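Occlusion-derived virus envelope protein E66 (Autographa californica nucleopolyhedrovirus, PDB 3VSN) cleaves non-sulfated chondroitin as a polysaccharide lyase of the viral envelope, is essential for oral infectivity and may digest the chondroitin sulfate barrier of the host midgut. Local coordinates at residues I226-V231 and S241-H246; F454-N459 and E574-N579; P633-V638 and F643-S648. One frame throughout, in Å; residues are numbered along the deposited sequence.

Contact 1: residues I226-V231 and S241-H246; sequences IAFPYV and SIYIDH
The rings of F228 and Y243 meet obliquely, neither lying flat on the other. The two side chains cross at about a right angle, and F228 CE1 comes to 3.7 Å from Y243 CE2. The phenol oxygen is a little farther, with Y243 OH 4.1 Å from F228 CE1. The CG of Y243 lies anti to its backbone N (chi1 -163°), which swings the ring out of strand 243-245 towards F228. F228 is the first residue after the helix to leave helical geometry, with a positive phi. The second flat group is the ring of Y230. Its edge, at CE1, meets S241 OG in the ring plane at 3.6 Å. No direct hydrogen bond joins the two segments here. Instead a water bridges the hydroxyls, 3.0 Å from Y230 OH and 2.7 Å from S241 OG. S241 OG is also hydrogen-bonded to the carbonyl of G278, which ties this buried hydroxyl to helix 276-284. L255 of helix 253-258 touches both F228 and Y243. F228 also touches the proton donor Y254, whose side chain is about 3 Å from that of Y243 at the nearest atoms. Segment 241-246 ends at H246, a catalytic proton acceptor, whose ND1 is hydrogen-bonded to E350. The contact joins the loop after helix 217-225 to the chain of strand 243-245, which leads into the catalytic site of the lyase's alpha-helical domain.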
loop_
_atom_site.group_PDB
_atom_site.type_symbol
_atom_site.label_atom_id
_atom_site.label_comp_id
_atom_site.label_asym_id
_atom_site.label_seq_id
_atom_site.Cartn_x
_atom_site.Cartn_y
_atom_site.Cartn_z
ATOM N N ILE A 226 -6.631 19.156 1.467
ATOM C CA ILE A 226 -5.651 18.596 0.521
ATOM C C ILE A 226 -4.197 19.024 0.765
ATOM O O ILE A 226 -3.302 18.638 0.003
ATOM C CB ILE A 226 -6.015 18.900 -0.959
ATOM C CG1 ILE A 226 -5.982 20.411 -1.233
ATOM C CG2 ILE A 226 -7.358 18.275 -1.325
ATOM C CD1 ILE A 226 -6.036 20.790 -2.699
ATOM N N ALA A 227 -3.959 19.821 1.804
ATOM C CA ALA A 227 -2.609 20.326 2.071
ATOM C C ALA A 227 -1.635 19.182 2.370
ATOM O O ALA A 227 -0.500 19.187 1.898
ATOM C CB ALA A 227 -2.623 21.338 3.204
ATOM N N PHE A 228 -2.118 18.194 3.123
ATOM C CA PHE A 228 -1.316 17.055 3.592
ATOM C C PHE A 228 0.021 17.471 4.213
ATOM O O PHE A 228 1.082 17.030 3.764
ATOM C CB PHE A 228 -1.141 16.003 2.485
ATOM C CG PHE A 228 -2.412 15.274 2.148
ATOM C CD1 PHE A 228 -2.941 14.332 3.025
ATOM C CD2 PHE A 228 -3.094 15.543 0.965
ATOM C CE1 PHE A 228 -4.121 13.666 2.726
ATOM C CE2 PHE A 228 -4.273 14.880 0.662
ATOM C CZ PHE A 228 -4.787 13.939 1.542
ATOM N N PRO A 229 -0.028 18.322 5.259
ATOM C CA PRO A 229 1.214 18.649 5.955
ATOM C C PRO A 229 1.709 17.408 6.691
ATOM O O PRO A 229 0.910 16.522 6.999
ATOM C CB PRO A 229 0.773 19.712 6.966
ATOM C CG PRO A 229 -0.660 19.387 7.247
ATOM C CD PRO A 229 -1.209 18.900 5.933
ATOM N N TYR A 230 3.010 17.326 6.950
ATOM C CA TYR A 230 3.525 16.257 7.800
ATOM C C TYR A 230 2.952 16.415 9.206
ATOM O O TYR A 230 2.878 17.529 9.731
ATOM C CB TYR A 230 5.053 16.272 7.853
ATOM C CG TYR A 230 5.737 16.058 6.524
ATOM C CD1 TYR A 230 5.746 14.800 5.912
ATOM C CD2 TYR A 230 6.394 17.108 5.883
ATOM C CE1 TYR A 230 6.383 14.602 4.697
ATOM C CE2 TYR A 230 7.033 16.920 4.667
ATOM C CZ TYR A 230 7.025 15.667 4.080
ATOM O OH TYR A 230 7.657 15.478 2.875
ATOM N N VAL A 231 2.518 15.304 9.795
ATOM C CA VAL A 231 2.047 15.293 11.181
ATOM C C VAL A 231 2.937 14.356 11.997
ATOM O O VAL A 231 3.596 13.484 11.430
ATOM C CB VAL A 231 0.550 14.895 11.299
ATOM C CG1 VAL A 231 -0.334 15.874 10.533
ATOM C CG2 VAL A 231 0.301 13.468 10.823
ATOM N N SER A 241 6.597 9.976 5.674
ATOM C CA SER A 241 5.761 9.682 4.504
ATOM C C SER A 241 5.165 8.272 4.482
ATOM O O SER A 241 5.363 7.508 3.535
ATOM C CB SER A 241 6.505 9.991 3.200
ATOM O OG SER A 241 6.582 11.387 3.001
ATOM N N ILE A 242 4.450 7.941 5.551
ATOM C CA ILE A 242 3.522 6.818 5.558
ATOM C C ILE A 242 2.177 7.399 5.983
ATOM O O ILE A 242 2.121 8.200 6.924
ATOM C CB ILE A 242 3.972 5.693 6.522
ATOM C CG1 ILE A 242 5.258 5.016 6.018
ATOM C CG2 ILE A 242 2.863 4.663 6.744
ATOM C CD1 ILE A 242 5.153 4.319 4.674
ATOM N N TYR A 243 1.108 7.023 5.284
ATOM C CA TYR A 243 -0.206 7.557 5.618
ATOM C C TYR A 243 -0.887 6.795 6.750
ATOM O O TYR A 243 -1.064 5.578 6.679
ATOM C CB TYR A 243 -1.146 7.678 4.407
ATOM C CG TYR A 243 -2.280 8.608 4.750
ATOM C CD1 TYR A 243 -3.484 8.120 5.266
ATOM C CD2 TYR A 243 -2.116 9.989 4.648
ATOM C CE1 TYR A 243 -4.505 8.985 5.631
ATOM C CE2 TYR A 243 -3.132 10.858 5.006
ATOM C CZ TYR A 243 -4.319 10.355 5.497
ATOM O OH TYR A 243 -5.321 11.226 5.860
ATOM N N ILE A 244 -1.271 7.536 7.785
ATOM C CA ILE A 244 -1.925 6.972 8.959
ATOM C C ILE A 244 -3.386 7.420 9.006
ATOM O O ILE A 244 -3.683 8.611 8.878
ATOM C CB ILE A 244 -1.176 7.367 10.261
ATOM C CG1 ILE A 244 0.290 6.889 10.218
ATOM C CG2 ILE A 244 -1.898 6.857 11.507
ATOM C CD1 ILE A 244 0.494 5.393 10.044
ATOM N N ASP A 245 -4.289 6.455 9.165
ATOM C CA ASP A 245 -5.720 6.724 9.288
ATOM C C ASP A 245 -6.261 5.994 10.519
ATOM O O ASP A 245 -5.569 5.144 11.086
ATOM C CB ASP A 245 -6.447 6.264 8.023
ATOM C CG ASP A 245 -7.712 7.066 7.733
ATOM O OD1 ASP A 245 -8.150 7.872 8.580
ATOM O OD2 ASP A 245 -8.273 6.883 6.635
ATOM N N HIS A 246 -7.484 6.329 10.934
ATOM C CA HIS A 246 -8.106 5.726 12.121
ATOM C C HIS A 246 -7.228 5.861 13.340
ATOM O O HIS A 246 -7.083 4.927 14.135
ATOM C CB HIS A 246 -8.482 4.268 11.851
ATOM C CG HIS A 246 -9.661 4.104 10.921
ATOM N ND1 HIS A 246 -10.347 2.951 10.820
ATOM C CD2 HIS A 246 -10.283 5.007 10.055
ATOM C CE1 HIS A 246 -11.343 3.096 9.926
ATOM N NE2 HIS A 246 -11.303 4.355 9.459
HETATM O O HOH W 1 8.863 12.714 2.664
#

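Contact 2: residues F454-N459 and E574-N579; sequences FQLYYN and ENIYVN
Y458 and E574 cross at about a right angle, with the phenol ring and the carboxylate plane turned 69° apart. Y458 OH donates a hydrogen bond of 2.6 Å to E574 OE2, which accepts with its anti lone pair. The carboxylate oxygen sits at the ring edge, in its plane. E574 CG comes beside the rim of the ring, 3.5 Å from Y458 CE2. The CG of Y458 is held between its backbone N and carbonyl carbon (chi1 67°), and from there the ring reaches across to the glutamate. One water donates to Y458 OH and to E574 O, each at 2.8 Å, so the phenol oxygen is gripped twice. E574 OE2 also has a salt bridge to K443 of the adjacent strand 440-449, which would probably favour the charged carboxylate.

L456 and I576 meet tip to tip, with L456 CD2 3.7 Å from I576 CG1. F454 and V578 cross obliquely. Here the valine methyl CG2 lies over one face of the ring, 3.9 Å from its centroid and 19° off the normal, as a CH-pi contact. It is offset toward the rim by CE1.

The two strands run nearly antiparallel, but their CA atoms stay more than 8 Å apart and no backbone bond joins them. F454, L456 and Y458 lie on one side of strand 452-461 and face I576, V578 and the E574 carboxylate. This is face-to-face packing of strands from two antiparallel sheets, the mark of a beta-sandwich.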
loop_
_atom_site.group_PDB
_atom_site.type_symbol
_atom_site.label_atom_id
_atom_site.label_comp_id
_atom_site.label_asym_id
_atom_site.label_seq_id
_atom_site.Cartn_x
_atom_site.Cartn_y
_atom_site.Cartn_z
ATOM N N PHE A 454 16.849 -12.392 2.710
ATOM C CA PHE A 454 17.209 -13.243 3.838
ATOM C C PHE A 454 16.233 -12.966 4.982
ATOM O O PHE A 454 15.902 -11.812 5.248
ATOM C CB PHE A 454 18.651 -12.926 4.259
ATOM C CG PHE A 454 19.029 -13.422 5.628
ATOM C CD1 PHE A 454 18.886 -12.601 6.751
ATOM C CD2 PHE A 454 19.572 -14.690 5.794
ATOM C CE1 PHE A 454 19.258 -13.047 8.009
ATOM C CE2 PHE A 454 19.946 -15.141 7.048
ATOM C CZ PHE A 454 19.789 -14.324 8.158
ATOM N N GLN A 455 15.765 -14.026 5.640
ATOM C CA GLN A 455 14.880 -13.897 6.798
ATOM C C GLN A 455 15.330 -14.816 7.926
ATOM O O GLN A 455 15.455 -16.025 7.738
ATOM C CB GLN A 455 13.420 -14.201 6.426
ATOM C CG GLN A 455 12.450 -14.236 7.614
ATOM C CD GLN A 455 12.296 -12.889 8.313
ATOM O OE1 GLN A 455 12.345 -11.840 7.674
ATOM N NE2 GLN A 455 12.103 -12.918 9.632
ATOM N N LEU A 456 15.585 -14.228 9.091
ATOM C CA LEU A 456 15.859 -14.993 10.298
ATOM C C LEU A 456 14.890 -14.567 11.393
ATOM O O LEU A 456 14.803 -13.388 11.717
ATOM C CB LEU A 456 17.306 -14.781 10.773
ATOM C CG LEU A 456 17.670 -15.274 12.188
ATOM C CD1 LEU A 456 17.595 -16.794 12.298
ATOM C CD2 LEU A 456 19.045 -14.778 12.616
ATOM N N TYR A 457 14.156 -15.527 11.948
ATOM C CA TYR A 457 13.437 -15.302 13.190
ATOM C C TYR A 457 14.199 -16.034 14.276
ATOM O O TYR A 457 14.586 -17.188 14.088
ATOM C CB TYR A 457 12.030 -15.895 13.148
ATOM C CG TYR A 457 10.968 -15.156 12.365
ATOM C CD1 TYR A 457 10.442 -13.937 12.814
ATOM C CD2 TYR A 457 10.425 -15.720 11.216
ATOM C CE1 TYR A 457 9.429 -13.291 12.109
ATOM C CE2 TYR A 457 9.420 -15.086 10.506
ATOM C CZ TYR A 457 8.923 -13.874 10.954
ATOM O OH TYR A 457 7.920 -13.253 10.233
ATOM N N TYR A 458 14.421 -15.370 15.406
ATOM C CA TYR A 458 14.924 -16.058 16.593
ATOM C C TYR A 458 14.177 -15.570 17.827
ATOM O O TYR A 458 13.463 -14.563 17.769
ATOM C CB TYR A 458 16.443 -15.902 16.737
ATOM C CG TYR A 458 16.917 -14.495 17.038
ATOM C CD1 TYR A 458 17.242 -13.611 16.008
ATOM C CD2 TYR A 458 17.066 -14.058 18.354
ATOM C CE1 TYR A 458 17.693 -12.325 16.283
ATOM C CE2 TYR A 458 17.509 -12.775 18.639
ATOM C CZ TYR A 458 17.822 -11.912 17.601
ATOM O OH TYR A 458 18.261 -10.637 17.882
ATOM N N ASN A 459 14.341 -16.288 18.938
ATOM C CA ASN A 459 13.581 -16.024 20.161
ATOM C C ASN A 459 12.070 -15.958 19.914
ATOM O O ASN A 459 11.375 -15.115 20.491
ATOM C CB ASN A 459 14.080 -14.750 20.867
ATOM C CG ASN A 459 15.484 -14.900 21.427
ATOM O OD1 ASN A 459 16.083 -15.974 21.375
ATOM N ND2 ASN A 459 16.017 -13.816 21.962
ATOM N N GLU A 574 22.592 -13.129 19.418
ATOM C CA GLU A 574 21.960 -12.026 18.674
ATOM C C GLU A 574 22.879 -11.261 17.718
ATOM O O GLU A 574 22.420 -10.366 17.012
ATOM C CB GLU A 574 21.244 -11.036 19.611
ATOM C CG GLU A 574 20.242 -11.671 20.560
ATOM C CD GLU A 574 19.298 -10.652 21.173
ATOM O OE1 GLU A 574 19.445 -10.374 22.381
ATOM O OE2 GLU A 574 18.419 -10.125 20.449
ATOM N N ASN A 575 24.161 -11.615 17.686
ATOM C CA ASN A 575 25.116 -10.955 16.801
ATOM C C ASN A 575 25.167 -11.689 15.458
ATOM O O ASN A 575 25.977 -12.603 15.272
ATOM C CB ASN A 575 26.497 -10.886 17.475
ATOM C CG ASN A 575 27.414 -9.845 16.849
ATOM O OD1 ASN A 575 26.978 -8.763 16.443
ATOM N ND2 ASN A 575 28.699 -10.161 16.792
ATOM N N ILE A 576 24.281 -11.295 14.538
ATOM C CA ILE A 576 24.101 -12.001 13.261
ATOM C C ILE A 576 24.698 -11.247 12.076
ATOM O O ILE A 576 24.214 -10.178 11.696
ATOM C CB ILE A 576 22.607 -12.297 12.966
ATOM C CG1 ILE A 576 21.920 -12.977 14.166
ATOM C CG2 ILE A 576 22.454 -13.120 11.686
ATOM C CD1 ILE A 576 22.546 -14.283 14.609
ATOM N N TYR A 577 25.731 -11.840 11.483
ATOM C CA TYR A 577 26.427 -11.269 10.333
ATOM C C TYR A 577 25.987 -11.970 9.048
ATOM O O TYR A 577 26.087 -13.197 8.941
ATOM C CB TYR A 577 27.950 -11.380 10.560
ATOM C CG TYR A 577 28.860 -11.191 9.353
ATOM C CD1 TYR A 577 28.585 -10.236 8.366
ATOM C CD2 TYR A 577 30.023 -11.949 9.224
ATOM C CE1 TYR A 577 29.428 -10.066 7.275
ATOM C CE2 TYR A 577 30.876 -11.779 8.140
ATOM C CZ TYR A 577 30.573 -10.841 7.169
ATOM O OH TYR A 577 31.418 -10.674 6.097
ATOM N N VAL A 578 25.488 -11.191 8.087
ATOM C CA VAL A 578 25.114 -11.719 6.779
ATOM C C VAL A 578 26.055 -11.168 5.712
ATOM O O VAL A 578 26.182 -9.955 5.547
ATOM C CB VAL A 578 23.645 -11.395 6.404
ATOM C CG1 VAL A 578 23.279 -12.020 5.061
ATOM C CG2 VAL A 578 22.694 -11.883 7.486
ATOM N N ASN A 579 26.733 -12.070 5.012
ATOM C CA ASN A 579 27.526 -11.693 3.852
ATOM C C ASN A 579 26.842 -12.241 2.606
ATOM O O ASN A 579 26.862 -13.448 2.360
ATOM C CB ASN A 579 28.970 -12.210 3.979
ATOM C CG ASN A 579 29.882 -11.704 2.866
ATOM O OD1 ASN A 579 29.432 -11.057 1.916
ATOM N ND2 ASN A 579 31.175 -12.005 2.979
HETATM O O HOH W 2 20.077 -9.033 16.448
#

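Contact 3: residues P633-V638 and F643-S648; sequences PSNCFV and FKLNNS
F637 and K644 form the hydrogen-bonded pair of a short antiparallel ladder. F637 N donates to K644 O at 2.9 Å, and K644 N donates to F637 O at 2.8 Å. F637 O also receives a CA-H contact from F643. Beyond the ladder, N646 N donates to N635 O at 2.9 Å, with an N-H...O angle of 165° and the donor tilted 23° from the carbonyl plane. A water lies 2.8 Å from N635 O and can donate to it, though other acceptors compete for its protons; it accepts from N647 N. The side-chain amide of N646 makes no good bond to N635 O. N646 OD1 lies at the edge of the F637 ring, 3.3 Å from F637 CD1. The side chain of N635 is satisfied by strand 654-658 and its approach: OD1 accepts from I655 N and ND2 donates to Q653 O.

K644 CB lies over one face of the F637 ring, 4.2 Å from its centroid, a CH-pi contact. The lysine chain runs alongside the ring, and its ammonium end makes a cation-pi contact with Y639. F643 CE1 is 3.6 Å from V638 CG2 and 3.7 Å from P633 CG. C636 SG approaches the F643 ring obliquely, a sulfur-aromatic contact. F656 and F614 meet the F643 ring edge-to-face. The whole forms a beta hairpin, strands 636-639 and 642-645, extended by strand 611-613 into a three-stranded antiparallel sheet.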
loop_
_atom_site.group_PDB
_atom_site.type_symbol
_atom_site.label_atom_id
_atom_site.label_comp_id
_atom_site.label_asym_id
_atom_site.label_seq_id
_atom_site.Cartn_x
_atom_site.Cartn_y
_atom_site.Cartn_z
ATOM N N PRO A 633 31.758 10.692 9.057
ATOM C CA PRO A 633 30.307 10.896 9.151
ATOM C C PRO A 633 29.745 11.658 7.949
ATOM O O PRO A 633 30.359 12.623 7.491
ATOM C CB PRO A 633 30.158 11.736 10.421
ATOM C CG PRO A 633 31.439 12.498 10.510
ATOM C CD PRO A 633 32.493 11.552 10.006
ATOM N N SER A 634 28.590 11.222 7.452
ATOM C CA SER A 634 27.941 11.869 6.308
ATOM C C SER A 634 26.742 12.735 6.705
ATOM O O SER A 634 26.523 13.795 6.122
ATOM C CB SER A 634 27.511 10.830 5.266
ATOM O OG SER A 634 28.635 10.139 4.746
ATOM N N ASN A 635 25.968 12.284 7.688
ATOM C CA ASN A 635 24.758 12.997 8.099
ATOM C C ASN A 635 24.687 13.157 9.618
ATOM O O ASN A 635 23.611 13.330 10.200
ATOM C CB ASN A 635 23.511 12.273 7.562
ATOM C CG ASN A 635 23.227 10.967 8.298
ATOM O OD1 ASN A 635 24.106 10.405 8.961
ATOM N ND2 ASN A 635 21.991 10.488 8.194
ATOM N N CYS A 636 25.849 13.092 10.255
ATOM C CA CYS A 636 25.928 13.170 11.702
ATOM C C CYS A 636 27.232 13.851 12.099
ATOM O O CYS A 636 28.066 14.133 11.242
ATOM C CB CYS A 636 25.778 11.776 12.335
ATOM S SG CYS A 636 26.863 10.489 11.665
ATOM N N PHE A 637 27.402 14.128 13.390
ATOM C CA PHE A 637 28.575 14.867 13.861
ATOM C C PHE A 637 29.048 14.351 15.213
ATOM O O PHE A 637 28.241 13.853 16.005
ATOM C CB PHE A 637 28.279 16.376 13.919
ATOM C CG PHE A 637 27.249 16.765 14.954
ATOM C CD1 PHE A 637 25.890 16.629 14.692
ATOM C CD2 PHE A 637 27.641 17.284 16.188
ATOM C CE1 PHE A 637 24.942 16.987 15.642
ATOM C CE2 PHE A 637 26.698 17.647 17.142
ATOM C CZ PHE A 637 25.345 17.500 16.866
ATOM N N VAL A 638 30.352 14.477 15.467
ATOM C CA VAL A 638 30.958 14.035 16.723
ATOM C C VAL A 638 30.297 14.737 17.905
ATOM O O VAL A 638 30.238 15.968 17.961
ATOM C CB VAL A 638 32.490 14.258 16.749
ATOM C CG1 VAL A 638 33.063 13.940 18.125
ATOM C CG2 VAL A 638 33.179 13.408 15.692
ATOM N N PHE A 643 28.614 9.804 17.713
ATOM C CA PHE A 643 28.037 10.742 16.753
ATOM C C PHE A 643 26.571 11.005 17.055
ATOM O O PHE A 643 25.879 10.151 17.600
ATOM C CB PHE A 643 28.145 10.200 15.327
ATOM C CG PHE A 643 29.550 9.972 14.866
ATOM C CD1 PHE A 643 30.263 10.987 14.234
ATOM C CD2 PHE A 643 30.155 8.729 15.040
ATOM C CE1 PHE A 643 31.562 10.771 13.800
ATOM C CE2 PHE A 643 31.450 8.510 14.607
ATOM C CZ PHE A 643 32.157 9.532 13.985
ATOM N N LYS A 644 26.105 12.186 16.671
ATOM C CA LYS A 644 24.715 12.572 16.827
ATOM C C LYS A 644 24.182 12.948 15.451
ATOM O O LYS A 644 24.884 13.581 14.672
ATOM C CB LYS A 644 24.620 13.756 17.786
ATOM C CG LYS A 644 23.226 14.301 18.037
ATOM C CD LYS A 644 23.289 15.387 19.101
ATOM C CE LYS A 644 21.984 16.152 19.223
ATOM N NZ LYS A 644 20.929 15.299 19.838
ATOM N N LEU A 645 22.943 12.561 15.159
ATOM C CA LEU A 645 22.317 12.877 13.873
ATOM C C LEU A 645 22.228 14.386 13.638
ATOM O O LEU A 645 21.878 15.136 14.550
ATOM C CB LEU A 645 20.916 12.266 13.798
ATOM C CG LEU A 645 20.808 10.736 13.777
ATOM C CD1 LEU A 645 19.357 10.315 13.949
ATOM C CD2 LEU A 645 21.395 10.145 12.499
ATOM N N ASN A 646 22.550 14.821 12.419
ATOM C CA ASN A 646 22.378 16.224 12.028
ATOM C C ASN A 646 20.917 16.651 12.137
ATOM O O ASN A 646 20.620 17.763 12.561
ATOM C CB ASN A 646 22.878 16.472 10.598
ATOM C CG ASN A 646 24.394 16.432 10.481
ATOM O OD1 ASN A 646 25.112 16.443 11.481
ATOM N ND2 ASN A 646 24.888 16.393 9.248
ATOM N N ASN A 647 20.012 15.751 11.755
ATOM C CA ASN A 647 18.579 16.023 11.769
ATOM C C ASN A 647 17.803 14.723 11.920
ATOM O O ASN A 647 17.836 13.869 11.037
ATOM C CB ASN A 647 18.158 16.751 10.481
ATOM C CG ASN A 647 16.689 17.154 10.479
ATOM O OD1 ASN A 647 15.975 16.969 11.466
ATOM N ND2 ASN A 647 16.233 17.714 9.360
ATOM N N SER A 648 17.100 14.577 13.037
ATOM C CA SER A 648 16.333 13.361 13.285
ATOM C C SER A 648 14.836 13.546 13.043
ATOM O O SER A 648 14.040 12.692 13.437
ATOM C CB SER A 648 16.579 12.862 14.709
ATOM O OG SER A 648 16.087 13.800 15.649
HETATM O O HOH W 3 20.840 13.373 10.084
#

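In the fold
The three contacts follow one another along the chain, and none nests in or crosses another. Contact 1 comes first and closes a short loop of nine residues through strand 236-238, within the N-terminal alpha-helical domain. Contact 2 closes the longest loop, 114 residues holding much strand, and brings together two large antiparallel sheets of the C-terminal part. Contact 3 closes the shortest loop, a hairpin with four residues between its segments, close to the C terminus and joined by strand 611-613. The contacts do not touch. Contact 3 belongs to the C-terminal beta-rich part; its nearest atoms are about 10 Å from contact 1 and about 18 Å from contact 2.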